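Local coordinates for protein ATP phosphoribosyltransferase regulatory subunit (Thermotoga maritima, PDB 1USY) that is probably required for the first step of histidine biosynthesis and may let histidine feedback-regulate ATP phosphoribosyltransferase, at residues Q92-S106 against E255-F269. Residues are numbered along the deposited sequence; the frame is centred on the assembly and turned at random.
Sequences QLGLEKVPRNSLDDS and EYTVNGEKGVGGSIF
With CG of Arg100 swung anti to the backbone N (chi1 166°) and the chain bent at chi3, its guanidinium slides between Glu255 and Lys262, while the Gln92 chain, extended beyond CG, brings its amide alongside Phe269 and up to Ser267. Antiparallel pairing sets the frame: 92-98 runs against 262-269, with hydrogen-bonded pairs at Leu93-Ile268, Leu95-Gly266 and Lys97-Val264. Past the strand end, Arg100 N still reaches Lys262 O, at 2.7 Å.

The carboxylate of Glu255 stacks on one guanidinium face, its OE1 3.5 Å from Arg100 NE, an attraction of charges without an aimed N-H; CB of Lys262 lies over the opposite face. The anti lone pair of Glu255 OE1 takes a 2.5 Å bond from Ser106 OG. On the face carrying Glu96, the Tyr256 hydroxyl donates to Glu96 OE1 at 2.6 Å.

Ser267 OG donates to Gln92 OE1 at 2.6 Å from above the amide plane, and Gln92 NE2 meets the edge of the Phe269 ring, the two planes 86° apart. Replacing Gln92 with an alanine would probably leave Ser267 OG without this acceptor and open a gap beside the ring.

Strand 262-269 thus lies between 86-98 and 248-257 in the mixed sheet of a class II synthetase-like fold; helix 103-120 packs on the face of Leu93 and Leu95, helix 54-63 against Glu96 and Tyr256.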
loop_
_atom_site.group_PDB
_atom_site.type_symbol
_atom_site.label_atom_id
_atom_site.label_comp_id
_atom_site.label_asym_id
_atom_site.label_seq_id
_atom_site.Cartn_x
_atom_site.Cartn_y
_atom_site.Cartn_z
ATOM N N GLN B 92 -12.892 13.332 20.179
ATOM C CA GLN B 92 -12.420 13.639 21.532
ATOM C C GLN B 92 -12.254 15.117 21.845
ATOM O O GLN B 92 -11.846 15.917 20.980
ATOM C CB GLN B 92 -11.073 12.975 21.774
ATOM C CG GLN B 92 -11.185 11.576 22.308
ATOM C CD GLN B 92 -9.831 10.971 22.614
ATOM O OE1 GLN B 92 -8.930 11.667 23.100
ATOM N NE2 GLN B 92 -9.674 9.689 22.307
ATOM N N LEU B 93 -12.548 15.470 23.088
ATOM C CA LEU B 93 -12.213 16.791 23.595
ATOM C C LEU B 93 -11.111 16.624 24.604
ATOM O O LEU B 93 -11.189 15.747 25.422
ATOM C CB LEU B 93 -13.417 17.466 24.258
ATOM C CG LEU B 93 -14.633 17.666 23.365
ATOM C CD1 LEU B 93 -15.753 18.521 24.034
ATOM C CD2 LEU B 93 -14.229 18.281 22.041
ATOM N N GLY B 94 -10.083 17.462 24.571
ATOM C CA GLY B 94 -9.023 17.319 25.552
ATOM C C GLY B 94 -8.083 18.459 25.854
ATOM O O GLY B 94 -8.067 19.499 25.193
ATOM N N LEU B 95 -7.303 18.260 26.904
ATOM C CA LEU B 95 -6.375 19.272 27.376
ATOM C C LEU B 95 -5.031 18.613 27.519
ATOM O O LEU B 95 -4.916 17.398 27.621
ATOM C CB LEU B 95 -6.797 19.858 28.717
ATOM C CG LEU B 95 -8.249 20.264 28.917
ATOM C CD1 LEU B 95 -8.584 20.506 30.421
ATOM C CD2 LEU B 95 -8.568 21.485 28.058
ATOM N N GLU B 96 -4.006 19.444 27.543
ATOM C CA GLU B 96 -2.642 19.006 27.660
ATOM C C GLU B 96 -1.838 20.192 28.224
ATOM O O GLU B 96 -1.796 21.257 27.604
ATOM C CB GLU B 96 -2.181 18.606 26.269
ATOM C CG GLU B 96 -1.335 17.361 26.206
ATOM C CD GLU B 96 -2.003 16.142 26.801
ATOM O OE1 GLU B 96 -1.528 15.714 27.864
ATOM O OE2 GLU B 96 -2.957 15.584 26.199
ATOM N N LYS B 97 -1.266 20.037 29.422
ATOM C CA LYS B 97 -0.312 21.020 29.981
ATOM C C LYS B 97 1.077 20.400 30.230
ATOM O O LYS B 97 1.240 19.507 31.050
ATOM C CB LYS B 97 -0.847 21.659 31.253
ATOM C CG LYS B 97 0.213 22.308 32.105
ATOM C CD LYS B 97 0.157 23.829 32.162
ATOM C CE LYS B 97 1.341 24.328 33.038
ATOM N NZ LYS B 97 1.438 25.778 33.263
ATOM N N VAL B 98 2.067 20.852 29.477
ATOM C CA VAL B 98 3.435 20.388 29.646
ATOM C C VAL B 98 4.297 21.630 29.657
ATOM O O VAL B 98 4.359 22.327 28.633
ATOM C CB VAL B 98 3.927 19.520 28.464
ATOM C CG1 VAL B 98 5.331 18.986 28.734
ATOM C CG2 VAL B 98 2.955 18.394 28.150
ATOM N N PRO B 99 4.991 21.903 30.764
ATOM C CA PRO B 99 5.154 21.014 31.911
ATOM C C PRO B 99 4.180 21.262 33.058
ATOM O O PRO B 99 3.727 22.391 33.286
ATOM C CB PRO B 99 6.579 21.317 32.387
ATOM C CG PRO B 99 7.054 22.493 31.532
ATOM C CD PRO B 99 5.814 23.115 30.925
ATOM N N ARG B 100 3.873 20.177 33.763
ATOM C CA ARG B 100 3.141 20.209 35.012
ATOM C C ARG B 100 4.099 20.712 36.056
ATOM O O ARG B 100 5.125 20.092 36.319
ATOM C CB ARG B 100 2.662 18.803 35.376
ATOM C CG ARG B 100 2.182 18.637 36.814
ATOM C CD ARG B 100 1.732 17.231 37.157
ATOM N NE ARG B 100 2.807 16.418 37.738
ATOM C CZ ARG B 100 3.492 15.486 37.076
ATOM N NH1 ARG B 100 3.235 15.232 35.797
ATOM N NH2 ARG B 100 4.441 14.796 37.693
ATOM N N ASN B 101 3.785 21.861 36.630
ATOM C CA ASN B 101 4.678 22.466 37.619
ATOM C C ASN B 101 4.264 22.090 39.052
ATOM O O ASN B 101 5.092 22.071 39.970
ATOM C CB ASN B 101 4.782 23.998 37.418
ATOM C CG ASN B 101 5.482 24.374 36.108
ATOM O OD1 ASN B 101 4.909 25.079 35.271
ATOM N ND2 ASN B 101 6.730 23.905 35.930
ATOM N N SER B 102 2.986 21.756 39.221
ATOM C CA SER B 102 2.459 21.436 40.527
ATOM C C SER B 102 1.169 20.628 40.385
ATOM O O SER B 102 0.616 20.508 39.291
ATOM C CB SER B 102 2.194 22.727 41.304
ATOM O OG SER B 102 1.549 23.679 40.469
ATOM N N LEU B 103 0.693 20.081 41.500
ATOM C CA LEU B 103 -0.611 19.439 41.535
ATOM C C LEU B 103 -1.690 20.399 41.020
ATOM O O LEU B 103 -2.620 19.968 40.312
ATOM C CB LEU B 103 -0.944 18.996 42.961
ATOM C CG LEU B 103 -1.628 17.650 43.197
ATOM C CD1 LEU B 103 -2.301 17.736 44.553
ATOM C CD2 LEU B 103 -2.621 17.292 42.111
ATOM N N ASP B 104 -1.552 21.686 41.380
ATOM C CA ASP B 104 -2.492 22.727 40.973
ATOM C C ASP B 104 -2.750 22.738 39.467
ATOM O O ASP B 104 -3.865 23.070 39.019
ATOM C CB ASP B 104 -2.010 24.084 41.423
ATOM C CG ASP B 104 -2.236 24.320 42.899
ATOM O OD1 ASP B 104 -2.460 23.327 43.609
ATOM O OD2 ASP B 104 -2.205 25.456 43.436
ATOM N N ASP B 105 -1.735 22.335 38.693
ATOM C CA ASP B 105 -1.860 22.207 37.236
ATOM C C ASP B 105 -2.725 21.029 36.826
ATOM O O ASP B 105 -3.530 21.158 35.901
ATOM C CB ASP B 105 -0.496 22.110 36.583
ATOM C CG ASP B 105 0.164 23.444 36.479
ATOM O OD1 ASP B 105 -0.500 24.389 36.018
ATOM O OD2 ASP B 105 1.328 23.660 36.851
ATOM N N SER B 106 -2.570 19.901 37.531
ATOM C CA SER B 106 -3.362 18.710 37.279
ATOM C C SER B 106 -4.782 18.983 37.681
ATOM O O SER B 106 -5.707 18.594 36.969
ATOM C CB SER B 106 -2.852 17.502 38.062
ATOM O OG SER B 106 -1.488 17.267 37.832
ATOM N N GLU B 255 -1.512 12.287 35.079
ATOM C CA GLU B 255 -0.134 12.749 35.076
ATOM C C GLU B 255 0.782 11.727 34.389
ATOM O O GLU B 255 0.573 10.510 34.492
ATOM C CB GLU B 255 0.318 12.994 36.504
ATOM C CG GLU B 255 -0.401 14.167 37.158
ATOM C CD GLU B 255 -0.063 14.361 38.643
ATOM O OE1 GLU B 255 -0.261 15.481 39.150
ATOM O OE2 GLU B 255 0.366 13.403 39.318
ATOM N N TYR B 256 1.802 12.238 33.694
ATOM C CA TYR B 256 2.752 11.412 32.951
ATOM C C TYR B 256 4.106 12.074 32.897
ATOM O O TYR B 256 4.230 13.289 33.074
ATOM C CB TYR B 256 2.267 11.159 31.523
ATOM C CG TYR B 256 1.903 12.423 30.767
ATOM C CD1 TYR B 256 2.851 13.077 29.976
ATOM C CD2 TYR B 256 0.610 12.971 30.845
ATOM C CE1 TYR B 256 2.526 14.245 29.277
ATOM C CE2 TYR B 256 0.282 14.147 30.156
ATOM C CZ TYR B 256 1.257 14.772 29.369
ATOM O OH TYR B 256 0.976 15.905 28.659
ATOM N N THR B 257 5.115 11.253 32.627
ATOM C CA THR B 257 6.490 11.702 32.422
ATOM C C THR B 257 7.011 11.280 31.042
ATOM O O THR B 257 6.913 10.104 30.670
ATOM C CB THR B 257 7.378 11.113 33.526
ATOM O OG1 THR B 257 6.956 11.649 34.778
ATOM C CG2 THR B 257 8.795 11.615 33.414
ATOM N N VAL B 258 7.561 12.228 30.281
ATOM C CA VAL B 258 8.290 11.878 29.043
ATOM C C VAL B 258 9.687 12.460 29.090
ATOM O O VAL B 258 9.897 13.625 28.758
ATOM C CB VAL B 258 7.572 12.312 27.708
ATOM C CG1 VAL B 258 8.215 11.616 26.493
ATOM C CG2 VAL B 258 6.067 12.032 27.747
ATOM N N ASN B 259 10.639 11.625 29.500
ATOM C CA ASN B 259 12.043 12.028 29.661
ATOM C C ASN B 259 12.264 13.256 30.564
ATOM O O ASN B 259 12.510 14.365 30.067
ATOM C CB ASN B 259 12.689 12.242 28.281
ATOM C CG ASN B 259 12.595 11.010 27.401
ATOM O OD1 ASN B 259 13.417 10.087 27.501
ATOM N ND2 ASN B 259 11.581 10.978 26.547
ATOM N N GLY B 260 12.173 13.048 31.880
ATOM C CA GLY B 260 12.354 14.111 32.867
ATOM C C GLY B 260 11.372 15.263 32.709
ATOM O O GLY B 260 11.531 16.337 33.317
ATOM N N GLU B 261 10.359 15.007 31.884
ATOM C CA GLU B 261 9.325 15.954 31.524
ATOM C C GLU B 261 7.950 15.547 32.066
ATOM O O GLU B 261 7.314 14.600 31.570
ATOM C CB GLU B 261 9.243 16.040 30.006
ATOM C CG GLU B 261 10.351 16.863 29.392
ATOM C CD GLU B 261 9.806 18.112 28.735
ATOM O OE1 GLU B 261 9.019 17.971 27.764
ATOM O OE2 GLU B 261 10.145 19.228 29.197
ATOM N N LYS B 262 7.486 16.301 33.052
ATOM C CA LYS B 262 6.164 16.086 33.625
ATOM C C LYS B 262 5.056 16.851 32.889
ATOM O O LYS B 262 5.138 18.062 32.740
ATOM C CB LYS B 262 6.181 16.492 35.103
ATOM C CG LYS B 262 6.904 15.520 36.011
ATOM C CD LYS B 262 8.014 16.228 36.759
ATOM C CE LYS B 262 8.069 15.849 38.217
ATOM N NZ LYS B 262 9.490 15.980 38.650
ATOM N N GLY B 263 4.012 16.140 32.473
ATOM C CA GLY B 263 2.796 16.768 31.968
ATOM C C GLY B 263 1.532 16.111 32.489
ATOM O O GLY B 263 1.610 15.061 33.091
ATOM N N VAL B 264 0.379 16.750 32.275
ATOM C CA VAL B 264 -0.936 16.185 32.586
ATOM C C VAL B 264 -1.818 16.426 31.392
ATOM O O VAL B 264 -1.645 17.415 30.663
ATOM C CB VAL B 264 -1.717 16.959 33.666
ATOM C CG1 VAL B 264 -2.509 16.016 34.598
ATOM C CG2 VAL B 264 -0.899 18.000 34.354
ATOM N N GLY B 265 -2.830 15.585 31.262
ATOM C CA GLY B 265 -3.762 15.698 30.176
ATOM C C GLY B 265 -5.000 14.945 30.522
ATOM O O GLY B 265 -5.010 14.169 31.467
ATOM N N GLY B 266 -6.038 15.181 29.737
ATOM C CA GLY B 266 -7.338 14.614 29.965
ATOM C C GLY B 266 -8.055 14.701 28.649
ATOM O O GLY B 266 -7.794 15.592 27.862
ATOM N N SER B 267 -8.984 13.774 28.461
ATOM C CA SER B 267 -9.723 13.565 27.242
ATOM C C SER B 267 -11.162 13.340 27.622
ATOM O O SER B 267 -11.453 12.681 28.632
ATOM C CB SER B 267 -9.236 12.269 26.582
ATOM O OG SER B 267 -8.419 12.537 25.464
ATOM N N ILE B 268 -12.069 13.825 26.789
ATOM C CA ILE B 268 -13.431 13.386 26.858
ATOM C C ILE B 268 -13.856 12.718 25.562
ATOM O O ILE B 268 -13.509 13.191 24.460
ATOM C CB ILE B 268 -14.346 14.543 27.122
ATOM C CG1 ILE B 268 -14.168 15.070 28.527
ATOM C CG2 ILE B 268 -15.813 14.129 26.873
ATOM C CD1 ILE B 268 -14.640 16.456 28.657
ATOM N N PHE B 269 -14.644 11.649 25.706
ATOM C CA PHE B 269 -15.263 10.950 24.577
ATOM C C PHE B 269 -16.737 11.318 24.301
ATOM O O PHE B 269 -17.628 10.950 25.071
ATOM C CB PHE B 269 -15.099 9.443 24.773
ATOM C CG PHE B 269 -13.772 9.045 25.399
ATOM C CD1 PHE B 269 -12.574 9.178 24.691
ATOM C CD2 PHE B 269 -13.726 8.522 26.710
ATOM C CE1 PHE B 269 -11.319 8.804 25.259
ATOM C CE2 PHE B 269 -12.499 8.136 27.311
ATOM C CZ PHE B 269 -11.273 8.292 26.564
HETATM O O HOH W 1 2.339 17.164 40.474
#